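3-oxosteroid 1-dehydrogenase (PDB 7P18) probably catalyses, with FAD as cofactor, the introduction of a C1-C2 double bond into 3-oxosteroids, transferring the hydrogens to an acceptor. Local coordinates at residues A23-D28 against V98-A103; M135-A140 against L216-L221; D144-L149 against L194-K199; A166-V171 against V183-G188. One frame throughout, in Å; residues are numbered along the deposited sequence.

How the interactions relate
Interactions 1 and 2 are in series along the chain, whereas interactions 3 and 4 are nested in the loop that interaction 2 closes, with 4 inside the span of 3. Helix 208-222 connects the first two: Leu-220 packs on Ala-23 and Ala-24 of helix 17-28, centres about 13 Å apart. Interactions 2 and 3, centres also about 13 Å apart, touch where Phe-146 meets Ala-139 and Trp-196 meets Ala-140. Interaction 4 reaches interaction 2 through Leu-136 and Glu-168, centres about 21 Å apart. Contacts thus run from the helix beside the parallel FAD-binding sheet, past strand 131-138, to peripheral interaction 3 and to helices 166-174 and 179-191, the first touching the bound steroid at Ala-166.

Interaction 1: A23-D28 against V98-A103; sequences AARAHD and VEYINA
Tyr-100 of helix 84-104 extends to helix 17-28, laying its ring against Arg-25 and directing its hydroxyl at Asp-28. Contact is tightest at the hydroxyl: Tyr-100 OH donates to Asp-28 OD2 over 2.6 Å, approaching from above the carboxylate plane, 48° out of it. Ala-24 closes in beside the same group, its CB 3.8 Å from Tyr-100 OH. Over one ring face lies Arg-25 CD, 4.0 Å from the Tyr-100 ring centroid, a CH-pi contact. The bend of the arginine chain at chi2 (67°) carries it along that face, where Arg-25 CZ stands 4.8 Å from the Tyr-100 ring centroid in a cation-pi interaction. The guanidinium is turned edge-on, Arg-25 NH1 lying 3.4 Å from Tyr-100 CD1. The outer side is looser. Arg-25 and Asp-28 are both partly exposed, a glycerol lies near the arginine, and their remaining polar atoms look elsewhere: Arg-25 NE bonds Asn-555 OD1, and Asp-28 OD1 forms a salt bridge with Arg-223. A phenylalanine replacing Tyr-100 would probably leave Asp-28 OD2 without its hydroxyl donor. The short axes pass 11.9 Å apart at 75°, so one long side chain has to span the gap between steeply crossed helices. Helix 17-28 follows strand 10-13 of the parallel sheet, consistent with the first strand-turn-helix unit of a Rossmann-type FAD-binding fold.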
loop_
_atom_site.group_PDB
_atom_site.type_symbol
_atom_site.label_atom_id
_atom_site.label_comp_id
_atom_site.label_asym_id
_atom_site.label_seq_id
_atom_site.Cartn_x
_atom_site.Cartn_y
_atom_site.Cartn_z
ATOM N N ALA A 23 -8.006 -18.154 1.973
ATOM C CA ALA A 23 -9.132 -18.832 2.653
ATOM C C ALA A 23 -10.191 -19.254 1.624
ATOM O O ALA A 23 -10.642 -20.440 1.662
ATOM C CB ALA A 23 -9.711 -17.925 3.726
ATOM N N ALA A 24 -10.592 -18.369 0.738
ATOM C CA ALA A 24 -11.635 -18.651 -0.269
ATOM C C ALA A 24 -11.118 -19.747 -1.210
ATOM O O ALA A 24 -11.892 -20.678 -1.572
ATOM C CB ALA A 24 -11.984 -17.402 -1.028
ATOM N N ARG A 25 -9.853 -19.649 -1.593
ATOM C CA ARG A 25 -9.261 -20.586 -2.577
ATOM C C ARG A 25 -9.162 -21.966 -1.928
ATOM O O ARG A 25 -9.506 -22.948 -2.607
ATOM C CB ARG A 25 -7.916 -20.091 -3.103
ATOM C CG ARG A 25 -7.248 -21.068 -4.061
ATOM C CD ARG A 25 -8.028 -21.210 -5.349
ATOM N NE ARG A 25 -7.313 -22.066 -6.292
ATOM C CZ ARG A 25 -7.734 -22.383 -7.509
ATOM N NH1 ARG A 25 -8.873 -21.904 -8.001
ATOM N NH2 ARG A 25 -6.982 -23.178 -8.245
ATOM N N ALA A 26 -8.671 -22.049 -0.695
ATOM C CA ALA A 26 -8.509 -23.328 0.036
ATOM C C ALA A 26 -9.895 -23.976 0.157
ATOM O O ALA A 26 -10.036 -25.177 -0.144
ATOM C CB ALA A 26 -7.867 -23.087 1.362
ATOM N N HIS A 27 -10.907 -23.184 0.506
ATOM C CA HIS A 27 -12.299 -23.665 0.579
ATOM C C HIS A 27 -12.713 -24.245 -0.778
ATOM O O HIS A 27 -13.216 -25.402 -0.803
ATOM C CB HIS A 27 -13.246 -22.554 1.001
ATOM C CG HIS A 27 -14.662 -23.011 1.076
ATOM N ND1 HIS A 27 -15.499 -22.973 -0.014
ATOM C CD2 HIS A 27 -15.383 -23.491 2.109
ATOM C CE1 HIS A 27 -16.688 -23.410 0.356
ATOM N NE2 HIS A 27 -16.641 -23.701 1.659
ATOM N N ASP A 28 -12.489 -23.510 -1.868
ATOM C CA ASP A 28 -12.966 -23.917 -3.219
ATOM C C ASP A 28 -12.260 -25.189 -3.660
ATOM O O ASP A 28 -12.832 -25.850 -4.519
ATOM C CB ASP A 28 -12.833 -22.806 -4.247
ATOM C CG ASP A 28 -13.858 -21.710 -4.082
ATOM O OD1 ASP A 28 -14.813 -21.916 -3.294
ATOM O OD2 ASP A 28 -13.708 -20.676 -4.706
ATOM N N VAL A 98 -6.196 -13.505 -10.431
ATOM C CA VAL A 98 -7.228 -12.499 -10.794
ATOM C C VAL A 98 -8.354 -13.153 -11.599
ATOM O O VAL A 98 -9.543 -12.803 -11.369
ATOM C CB VAL A 98 -6.618 -11.283 -11.486
ATOM C CG1 VAL A 98 -7.646 -10.366 -12.126
ATOM C CG2 VAL A 98 -5.787 -10.520 -10.456
ATOM N N GLU A 99 -8.042 -14.059 -12.529
ATOM C CA GLU A 99 -9.135 -14.737 -13.283
ATOM C C GLU A 99 -10.015 -15.524 -12.319
ATOM O O GLU A 99 -11.233 -15.566 -12.553
ATOM C CB GLU A 99 -8.589 -15.687 -14.354
ATOM C CG GLU A 99 -8.081 -14.955 -15.563
ATOM C CD GLU A 99 -7.652 -15.895 -16.693
ATOM O OE1 GLU A 99 -8.264 -16.965 -16.852
ATOM O OE2 GLU A 99 -6.764 -15.516 -17.420
ATOM N N TYR A 100 -9.421 -16.122 -11.294
ATOM C CA TYR A 100 -10.114 -16.893 -10.255
ATOM C C TYR A 100 -11.071 -15.970 -9.504
ATOM O O TYR A 100 -12.246 -16.356 -9.335
ATOM C CB TYR A 100 -9.144 -17.575 -9.283
ATOM C CG TYR A 100 -9.786 -18.036 -7.996
ATOM C CD1 TYR A 100 -10.711 -19.060 -7.966
ATOM C CD2 TYR A 100 -9.504 -17.393 -6.796
ATOM C CE1 TYR A 100 -11.353 -19.436 -6.788
ATOM C CE2 TYR A 100 -10.119 -17.758 -5.616
ATOM C CZ TYR A 100 -11.032 -18.796 -5.595
ATOM O OH TYR A 100 -11.608 -19.138 -4.394
ATOM N N ILE A 101 -10.593 -14.812 -9.053
ATOM C CA ILE A 101 -11.485 -13.815 -8.400
ATOM C C ILE A 101 -12.655 -13.516 -9.347
ATOM O O ILE A 101 -13.822 -13.607 -8.910
ATOM C CB ILE A 101 -10.735 -12.533 -8.013
ATOM C CG1 ILE A 101 -9.744 -12.786 -6.877
ATOM C CG2 ILE A 101 -11.761 -11.469 -7.664
ATOM C CD1 ILE A 101 -8.919 -11.581 -6.463
ATOM N N ASN A 102 -12.361 -13.122 -10.588
ATOM C CA ASN A 102 -13.383 -12.589 -11.515
ATOM C C ASN A 102 -14.450 -13.661 -11.822
ATOM O O ASN A 102 -15.621 -13.283 -11.919
ATOM C CB ASN A 102 -12.767 -12.039 -12.785
ATOM C CG ASN A 102 -12.084 -10.719 -12.591
ATOM O OD1 ASN A 102 -12.204 -10.109 -11.521
ATOM N ND2 ASN A 102 -11.286 -10.336 -13.584
ATOM N N ALA A 103 -14.071 -14.932 -11.896
ATOM C CA ALA A 103 -14.993 -16.031 -12.284
ATOM C C ALA A 103 -15.775 -16.505 -11.046
ATOM O O ALA A 103 -16.844 -17.052 -11.227
ATOM C CB ALA A 103 -14.239 -17.165 -12.937
#

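Interaction 2: M135-A140 against L216-L221; sequences MLFDAA and LRHALL
Phe-137, on strand 131-138, points its ring at His-218 of helix 208-222, and the two side chains cross at roughly a right angle. The contact is made by one atom of the phenylalanine, CZ at the far end of the ring, which lies 3.6 Å from His-218 CB and 3.9 Å from His-218 CG. The tip therefore lands on the root of the histidine side chain. The ring centroids of Phe-137 and His-218 are 5.8 Å apart and the planes are inclined by 56°, an oblique pairing. In Phe-137 the ring carbon CG lies anti to the backbone N (chi1 -174°), which sends the ring out from the strand toward the helix. Beyond the histidine, the buried ring also rests on Ala-211 and Ala-214, small residues one and two turns earlier on the same helix. His-218 is partly exposed, and its ND1 makes a weak hydrogen bond to Leu-141 O, just past the strand segment. There the chain turns: Asp-138 OD1 accepts from Ala-140 N at 3.2 Å, an Asx turn that leads from the strand into a 3-10 segment, while the same oxygen forms a salt bridge with Arg-204. Further round the helix, Leu-216 and Leu-220 pack on helix 17-28. Helix 208-222 thus lies between the antiparallel sheet of strand 131-138 and helix 17-28, the latter consistent with the first helix of the Rossmann-type FAD-binding fold.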
loop_
_atom_site.group_PDB
_atom_site.type_symbol
_atom_site.label_atom_id
_atom_site.label_comp_id
_atom_site.label_asym_id
_atom_site.label_seq_id
_atom_site.Cartn_x
_atom_site.Cartn_y
_atom_site.Cartn_z
ATOM N N MET A 135 -13.663 -2.957 -9.377
ATOM C CA MET A 135 -14.934 -2.226 -9.605
ATOM C C MET A 135 -15.536 -1.870 -8.232
ATOM O O MET A 135 -15.286 -2.602 -7.228
ATOM C CB MET A 135 -15.912 -3.115 -10.377
ATOM C CG MET A 135 -15.422 -3.452 -11.774
ATOM S SD MET A 135 -16.739 -4.293 -12.724
ATOM C CE MET A 135 -17.781 -2.870 -13.077
ATOM N N LEU A 136 -16.281 -0.772 -8.161
ATOM C CA LEU A 136 -17.062 -0.436 -6.931
ATOM C C LEU A 136 -17.860 -1.669 -6.501
ATOM O O LEU A 136 -18.422 -2.389 -7.357
ATOM C CB LEU A 136 -17.971 0.766 -7.198
ATOM C CG LEU A 136 -17.304 2.094 -7.539
ATOM C CD1 LEU A 136 -18.368 3.181 -7.705
ATOM C CD2 LEU A 136 -16.309 2.532 -6.479
ATOM N N PHE A 137 -17.847 -1.956 -5.209
ATOM C CA PHE A 137 -18.509 -3.121 -4.601
ATOM C C PHE A 137 -19.670 -2.621 -3.719
ATOM O O PHE A 137 -19.525 -1.595 -2.988
ATOM C CB PHE A 137 -17.498 -3.943 -3.798
ATOM C CG PHE A 137 -18.083 -5.220 -3.281
ATOM C CD1 PHE A 137 -18.099 -6.346 -4.064
ATOM C CD2 PHE A 137 -18.670 -5.277 -2.030
ATOM C CE1 PHE A 137 -18.678 -7.514 -3.607
ATOM C CE2 PHE A 137 -19.268 -6.433 -1.579
ATOM C CZ PHE A 137 -19.253 -7.560 -2.368
ATOM N N ASP A 138 -20.765 -3.377 -3.755
ATOM C CA ASP A 138 -22.036 -3.113 -3.027
ATOM C C ASP A 138 -21.963 -3.701 -1.621
ATOM O O ASP A 138 -22.195 -4.904 -1.486
ATOM C CB ASP A 138 -23.198 -3.741 -3.796
ATOM C CG ASP A 138 -24.568 -3.411 -3.228
ATOM O OD1 ASP A 138 -24.649 -2.551 -2.309
ATOM O OD2 ASP A 138 -25.520 -3.992 -3.750
ATOM N N ALA A 139 -21.620 -2.878 -0.620
ATOM C CA ALA A 139 -21.538 -3.274 0.809
ATOM C C ALA A 139 -22.873 -3.823 1.337
ATOM O O ALA A 139 -22.846 -4.606 2.336
ATOM C CB ALA A 139 -21.088 -2.089 1.621
ATOM N N ALA A 140 -24.014 -3.479 0.725
ATOM C CA ALA A 140 -25.320 -4.047 1.150
ATOM C C ALA A 140 -25.252 -5.568 1.074
ATOM O O ALA A 140 -25.871 -6.229 1.925
ATOM C CB ALA A 140 -26.465 -3.500 0.321
ATOM N N LEU A 216 -13.856 -9.635 -0.749
ATOM C CA LEU A 216 -13.261 -10.903 -0.252
ATOM C C LEU A 216 -14.060 -11.369 0.972
ATOM O O LEU A 216 -14.291 -12.597 1.126
ATOM C CB LEU A 216 -11.777 -10.705 0.050
ATOM C CG LEU A 216 -10.895 -10.497 -1.190
ATOM C CD1 LEU A 216 -9.500 -10.020 -0.784
ATOM C CD2 LEU A 216 -10.792 -11.799 -1.983
ATOM N N ARG A 217 -14.526 -10.434 1.802
ATOM C CA ARG A 217 -15.355 -10.832 2.971
ATOM C C ARG A 217 -16.623 -11.516 2.456
ATOM O O ARG A 217 -16.996 -12.547 2.994
ATOM C CB ARG A 217 -15.684 -9.648 3.876
ATOM C CG ARG A 217 -16.492 -10.069 5.097
ATOM C CD ARG A 217 -15.639 -10.817 6.074
ATOM N NE ARG A 217 -16.336 -11.404 7.212
ATOM C CZ ARG A 217 -16.952 -12.586 7.221
ATOM N NH1 ARG A 217 -17.034 -13.328 6.129
ATOM N NH2 ARG A 217 -17.534 -13.006 8.329
ATOM N N HIS A 218 -17.242 -10.949 1.440
ATOM C CA HIS A 218 -18.477 -11.473 0.811
ATOM C C HIS A 218 -18.235 -12.889 0.275
ATOM O O HIS A 218 -19.051 -13.760 0.533
ATOM C CB HIS A 218 -18.959 -10.523 -0.272
ATOM C CG HIS A 218 -20.205 -11.008 -0.933
ATOM N ND1 HIS A 218 -21.454 -10.940 -0.312
ATOM C CD2 HIS A 218 -20.407 -11.587 -2.137
ATOM C CE1 HIS A 218 -22.369 -11.460 -1.119
ATOM N NE2 HIS A 218 -21.744 -11.875 -2.234
ATOM N N ALA A 219 -17.108 -13.127 -0.398
ATOM C CA ALA A 219 -16.699 -14.460 -0.882
ATOM C C ALA A 219 -16.639 -15.466 0.272
ATOM O O ALA A 219 -17.105 -16.604 0.100
ATOM C CB ALA A 219 -15.360 -14.388 -1.598
ATOM N N LEU A 220 -16.108 -15.077 1.425
ATOM C CA LEU A 220 -16.023 -15.970 2.599
ATOM C C LEU A 220 -17.453 -16.218 3.126
ATOM O O LEU A 220 -17.760 -17.365 3.533
ATOM C CB LEU A 220 -15.106 -15.360 3.650
ATOM C CG LEU A 220 -13.634 -15.220 3.248
ATOM C CD1 LEU A 220 -12.805 -14.754 4.442
ATOM C CD2 LEU A 220 -13.084 -16.532 2.677
ATOM N N LEU A 221 -18.313 -15.202 3.083
ATOM C CA LEU A 221 -19.707 -15.318 3.592
ATOM C C LEU A 221 -20.461 -16.339 2.748
ATOM O O LEU A 221 -21.052 -17.228 3.323
ATOM C CB LEU A 221 -20.402 -13.965 3.519
ATOM C CG LEU A 221 -20.234 -13.064 4.726
ATOM C CD1 LEU A 221 -20.885 -11.723 4.453
ATOM C CD2 LEU A 221 -20.822 -13.714 5.975
#

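Interaction 3: D144-L149 against L194-K199; sequences DEFANL and LPWRLK
An edge-to-face (T-shaped) aromatic pair joins the 3-10 segment 144-148 to the short helix 194-197, with the edge of Trp-196 directed at the face of Phe-146. The centroids of the Phe-146 ring and of the six-membered ring of Trp-196 are 5.7 Å apart, and their planes are inclined by 65°. Two carbons of each ring do the touching: Phe-146 CE2 lies 4.0 Å from Trp-196 CZ2, and Phe-146 CD2 lies 4.1 Å from Trp-196 CH2. It is thus the benzo edge of the indole, remote from its own backbone, that meets the phenylalanine. On Trp-196, CG stands anti to the backbone N (chi1 175°), and the indole projects from the helix toward the partner segment. The polar edge of the indole is engaged elsewhere, NE1 bonding to His-202 O, a carbonyl that also accepts from Arg-197 NH2; the NE1 bond probably helps to fix the rotation of the indole. Both elements belong to the long excursion between strand 131-138 and helix 208-222, on the periphery of the FAD-binding fold. The turn carrying Phe-146 is held by backbone bonds of 3-10 spacing, Ala-147 N to Asp-144 O at 3.2 Å and Asn-148 N to Glu-145 O at 3.0 Å. A side-chain bond reinforces it: Asn-148 ND2 donates to Glu-145 OE1 over 3.0 Å, almost straight at 175°, with the acceptor in the asparagine amide plane. Tyr-42 OH and Lys-41 NZ bond the carbonyls of Glu-145 and Ala-147 respectively.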
loop_
_atom_site.group_PDB
_atom_site.type_symbol
_atom_site.label_atom_id
_atom_site.label_comp_id
_atom_site.label_asym_id
_atom_site.label_seq_id
_atom_site.Cartn_x
_atom_site.Cartn_y
_atom_site.Cartn_z
ATOM N N ASP A 144 -25.134 -7.571 7.890
ATOM C CA ASP A 144 -24.661 -7.055 9.198
ATOM C C ASP A 144 -23.124 -7.083 9.267
ATOM O O ASP A 144 -22.579 -6.347 10.102
ATOM C CB ASP A 144 -25.299 -7.818 10.356
ATOM C CG ASP A 144 -26.795 -7.586 10.474
ATOM O OD1 ASP A 144 -27.254 -6.460 10.199
ATOM O OD2 ASP A 144 -27.481 -8.542 10.826
ATOM N N GLU A 145 -22.432 -7.828 8.392
ATOM C CA GLU A 145 -20.936 -7.868 8.402
ATOM C C GLU A 145 -20.335 -6.559 7.886
ATOM O O GLU A 145 -19.138 -6.305 8.156
ATOM C CB GLU A 145 -20.427 -9.110 7.672
ATOM C CG GLU A 145 -20.621 -10.381 8.487
ATOM C CD GLU A 145 -19.963 -10.371 9.856
ATOM O OE1 GLU A 145 -19.000 -9.591 10.064
ATOM O OE2 GLU A 145 -20.450 -11.104 10.723
ATOM N N PHE A 146 -21.112 -5.697 7.234
ATOM C CA PHE A 146 -20.652 -4.337 6.891
ATOM C C PHE A 146 -20.147 -3.630 8.154
ATOM O O PHE A 146 -19.125 -2.916 8.080
ATOM C CB PHE A 146 -21.732 -3.540 6.167
ATOM C CG PHE A 146 -21.297 -2.133 5.858
ATOM C CD1 PHE A 146 -20.206 -1.905 5.032
ATOM C CD2 PHE A 146 -21.941 -1.039 6.434
ATOM C CE1 PHE A 146 -19.786 -0.623 4.746
ATOM C CE2 PHE A 146 -21.480 0.244 6.193
ATOM C CZ PHE A 146 -20.438 0.452 5.319
ATOM N N ALA A 147 -20.771 -3.883 9.309
ATOM C CA ALA A 147 -20.433 -3.198 10.581
ATOM C C ALA A 147 -18.978 -3.479 10.973
ATOM O O ALA A 147 -18.400 -2.656 11.685
ATOM C CB ALA A 147 -21.390 -3.632 11.681
ATOM N N ASN A 148 -18.403 -4.599 10.513
ATOM C CA ASN A 148 -17.058 -5.076 10.934
ATOM C C ASN A 148 -15.976 -4.834 9.868
ATOM O O ASN A 148 -14.811 -5.220 10.128
ATOM C CB ASN A 148 -17.151 -6.548 11.331
ATOM C CG ASN A 148 -18.083 -6.759 12.507
ATOM O OD1 ASN A 148 -18.040 -5.991 13.477
ATOM N ND2 ASN A 148 -18.884 -7.815 12.429
ATOM N N LEU A 149 -16.302 -4.178 8.752
ATOM C CA LEU A 149 -15.303 -3.767 7.725
ATOM C C LEU A 149 -14.428 -2.647 8.294
ATOM O O LEU A 149 -14.987 -1.632 8.823
ATOM C CB LEU A 149 -16.029 -3.319 6.454
ATOM C CG LEU A 149 -15.180 -2.692 5.340
ATOM C CD1 LEU A 149 -14.155 -3.669 4.781
ATOM C CD2 LEU A 149 -16.070 -2.199 4.216
ATOM N N LEU A 194 -31.288 6.403 -1.724
ATOM C CA LEU A 194 -32.148 6.925 -0.619
ATOM C C LEU A 194 -32.477 5.840 0.406
ATOM O O LEU A 194 -32.226 6.054 1.592
ATOM C CB LEU A 194 -33.389 7.644 -1.159
ATOM N N PRO A 195 -32.984 4.639 0.035
ATOM C CA PRO A 195 -33.326 3.652 1.064
ATOM C C PRO A 195 -32.147 3.504 2.053
ATOM O O PRO A 195 -32.375 3.434 3.266
ATOM C CB PRO A 195 -33.658 2.362 0.298
ATOM C CG PRO A 195 -33.672 2.737 -1.178
ATOM C CD PRO A 195 -33.163 4.155 -1.345
ATOM N N TRP A 196 -30.913 3.550 1.528
ATOM C CA TRP A 196 -29.634 3.353 2.267
ATOM C C TRP A 196 -29.201 4.636 3.001
ATOM O O TRP A 196 -28.719 4.524 4.144
ATOM C CB TRP A 196 -28.529 2.855 1.313
ATOM C CG TRP A 196 -27.188 2.753 1.972
ATOM C CD1 TRP A 196 -26.284 3.756 2.169
ATOM C CD2 TRP A 196 -26.611 1.569 2.541
ATOM N NE1 TRP A 196 -25.177 3.273 2.824
ATOM C CE2 TRP A 196 -25.350 1.933 3.064
ATOM C CE3 TRP A 196 -27.025 0.239 2.640
ATOM C CZ2 TRP A 196 -24.501 1.013 3.679
ATOM C CZ3 TRP A 196 -26.196 -0.668 3.269
ATOM C CH2 TRP A 196 -24.938 -0.292 3.751
ATOM N N ARG A 197 -29.294 5.808 2.365
ATOM C CA ARG A 197 -28.903 7.109 2.975
ATOM C C ARG A 197 -29.514 7.244 4.384
ATOM O O ARG A 197 -28.953 8.013 5.197
ATOM C CB ARG A 197 -29.367 8.278 2.101
ATOM C CG ARG A 197 -28.414 8.658 0.979
ATOM C CD ARG A 197 -27.246 9.516 1.446
ATOM N NE ARG A 197 -26.308 8.765 2.276
ATOM C CZ ARG A 197 -25.468 7.820 1.833
ATOM N NH1 ARG A 197 -25.426 7.501 0.548
ATOM N NH2 ARG A 197 -24.679 7.196 2.680
ATOM N N LEU A 198 -30.610 6.525 4.661
ATOM C CA LEU A 198 -31.408 6.667 5.911
ATOM C C LEU A 198 -30.849 5.781 7.034
ATOM O O LEU A 198 -31.200 6.049 8.196
ATOM C CB LEU A 198 -32.875 6.329 5.622
ATOM C CG LEU A 198 -33.624 7.363 4.779
ATOM C CD1 LEU A 198 -35.033 6.894 4.455
ATOM C CD2 LEU A 198 -33.649 8.719 5.471
ATOM N N LYS A 199 -29.999 4.791 6.734
ATOM C CA LYS A 199 -29.429 3.903 7.787
ATOM C C LYS A 199 -27.922 4.123 7.929
ATOM O O LYS A 199 -27.396 3.696 8.965
ATOM C CB LYS A 199 -29.761 2.431 7.535
ATOM C CG LYS A 199 -29.997 2.059 6.082
ATOM C CD LYS A 199 -30.261 0.598 5.884
ATOM C CE LYS A 199 -29.040 -0.252 6.154
ATOM N NZ LYS A 199 -29.363 -1.687 5.984
#

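Interaction 4: A166-V171 against V183-G188; sequences ATEAHV and VIKSLG
Glu-168 and Lys-185 link helices 166-174 and 179-191, successive in the chain and joined by a short loop (helix-loop-helix), whose facing segments meet mainly through polar side chains at the protein surface near the steroid pocket. The first helix begins at Ala-166, which touches the bound androstadienedione and whose N is hydrogen-bonded to Glu-133 OE1. Next, Thr-167 uses OG1 to reach the other oxygen of that glutamate. Glu-168 then turns to the second helix: CG lies anti to the carbonyl carbon (chi1 -82°) and the chain beyond is extended, delivering the carboxylate across the gap. Glu-168 OE2 stands 3.7 Å from Lys-185 NZ, a long salt bridge, and the two side chains cross at about a right angle. The lysine arrives there by bending at chi3 and chi4, which curls the ammonium end toward the acid. Past this point, His-170 faces elsewhere: its ring stacks on that of Tyr-466, and His-170 NE2 is hydrogen-bonded to Tyr-466 O. Between Glu-168 and Ser-186, whose CA atoms are 9.0 Å apart, a water links the side chains, donating to Glu-168 OE1 at 2.7 Å and accepting from Ser-186 OG at 2.9 Å.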
loop_
_atom_site.group_PDB
_atom_site.type_symbol
_atom_site.label_atom_id
_atom_site.label_comp_id
_atom_site.label_asym_id
_atom_site.label_seq_id
_atom_site.Cartn_x
_atom_site.Cartn_y
_atom_site.Cartn_z
ATOM N N ALA A 166 -9.731 4.362 -8.755
ATOM C CA ALA A 166 -8.528 5.141 -9.130
ATOM C C ALA A 166 -8.710 5.664 -10.555
ATOM O O ALA A 166 -8.313 6.807 -10.826
ATOM C CB ALA A 166 -7.273 4.322 -9.003
ATOM N N THR A 167 -9.314 4.860 -11.426
ATOM C CA THR A 167 -9.589 5.274 -12.827
ATOM C C THR A 167 -10.493 6.523 -12.811
ATOM O O THR A 167 -10.071 7.544 -13.379
ATOM C CB THR A 167 -10.224 4.130 -13.623
ATOM O OG1 THR A 167 -9.330 3.008 -13.527
ATOM C CG2 THR A 167 -10.471 4.521 -15.066
ATOM N N GLU A 168 -11.663 6.423 -12.174
ATOM C CA GLU A 168 -12.672 7.521 -12.047
ATOM C C GLU A 168 -11.987 8.728 -11.423
ATOM O O GLU A 168 -12.154 9.834 -11.943
ATOM C CB GLU A 168 -13.851 7.146 -11.151
ATOM C CG GLU A 168 -14.942 6.342 -11.810
ATOM C CD GLU A 168 -15.878 5.787 -10.776
ATOM O OE1 GLU A 168 -15.555 5.953 -9.586
ATOM O OE2 GLU A 168 -16.902 5.153 -11.153
ATOM N N ALA A 169 -11.231 8.513 -10.350
ATOM C CA ALA A 169 -10.461 9.565 -9.653
ATOM C C ALA A 169 -9.534 10.252 -10.648
ATOM O O ALA A 169 -9.808 11.413 -10.920
ATOM C CB ALA A 169 -9.680 9.008 -8.478
ATOM N N HIS A 170 -8.504 9.545 -11.149
ATOM C CA HIS A 170 -7.233 10.067 -11.735
ATOM C C HIS A 170 -7.495 11.322 -12.580
ATOM O O HIS A 170 -6.674 12.253 -12.541
ATOM C CB HIS A 170 -6.510 8.986 -12.562
ATOM C CG HIS A 170 -5.434 9.529 -13.427
ATOM N ND1 HIS A 170 -5.636 9.766 -14.768
ATOM C CD2 HIS A 170 -4.171 9.890 -13.176
ATOM C CE1 HIS A 170 -4.555 10.273 -15.299
ATOM N NE2 HIS A 170 -3.652 10.381 -14.335
ATOM N N VAL A 171 -8.606 11.319 -13.310
ATOM C CA VAL A 171 -9.122 12.444 -14.134
ATOM C C VAL A 171 -9.092 13.757 -13.332
ATOM O O VAL A 171 -8.693 14.799 -13.880
ATOM C CB VAL A 171 -10.563 12.119 -14.572
ATOM C CG1 VAL A 171 -11.225 13.341 -15.160
ATOM C CG2 VAL A 171 -10.638 10.928 -15.510
ATOM N N VAL A 183 -17.533 14.088 -10.894
ATOM C CA VAL A 183 -17.911 14.650 -9.563
ATOM C C VAL A 183 -19.437 14.569 -9.405
ATOM O O VAL A 183 -19.908 14.031 -8.380
ATOM C CB VAL A 183 -17.382 16.082 -9.402
ATOM C CG1 VAL A 183 -18.010 16.776 -8.204
ATOM C CG2 VAL A 183 -15.862 16.122 -9.305
ATOM N N ILE A 184 -20.179 15.051 -10.402
ATOM C CA ILE A 184 -21.671 15.079 -10.409
ATOM C C ILE A 184 -22.201 13.643 -10.382
ATOM O O ILE A 184 -23.156 13.371 -9.609
ATOM C CB ILE A 184 -22.210 15.884 -11.621
ATOM C CG1 ILE A 184 -22.293 17.388 -11.331
ATOM C CG2 ILE A 184 -23.555 15.345 -12.102
ATOM C CD1 ILE A 184 -20.958 18.112 -11.248
ATOM N N LYS A 185 -21.625 12.746 -11.183
ATOM C CA LYS A 185 -22.100 11.340 -11.260
ATOM C C LYS A 185 -21.912 10.710 -9.867
ATOM O O LYS A 185 -22.861 10.066 -9.368
ATOM C CB LYS A 185 -21.373 10.614 -12.401
ATOM C CG LYS A 185 -21.935 9.245 -12.779
ATOM C CD LYS A 185 -21.214 8.550 -13.938
ATOM C CE LYS A 185 -19.743 8.254 -13.696
ATOM N NZ LYS A 185 -19.498 7.326 -12.558
ATOM N N SER A 186 -20.754 10.948 -9.246
ATOM C CA SER A 186 -20.290 10.259 -8.009
ATOM C C SER A 186 -21.123 10.737 -6.811
ATOM O O SER A 186 -21.799 9.897 -6.169
ATOM C CB SER A 186 -18.809 10.462 -7.785
ATOM O OG SER A 186 -18.034 9.741 -8.744
ATOM N N LEU A 187 -21.136 12.042 -6.563
ATOM C CA LEU A 187 -21.920 12.650 -5.450
ATOM C C LEU A 187 -23.410 12.485 -5.726
ATOM O O LEU A 187 -24.154 12.136 -4.793
ATOM C CB LEU A 187 -21.480 14.101 -5.278
ATOM C CG LEU A 187 -20.119 14.228 -4.610
ATOM C CD1 LEU A 187 -19.506 15.589 -4.857
ATOM C CD2 LEU A 187 -20.237 13.944 -3.116
ATOM N N GLY A 188 -23.803 12.615 -6.986
ATOM C CA GLY A 188 -25.153 12.267 -7.456
ATOM C C GLY A 188 -25.602 10.914 -6.952
ATOM O O GLY A 188 -26.607 10.872 -6.209
HETATM O O HOH W 1 -17.502 6.969 -8.075
#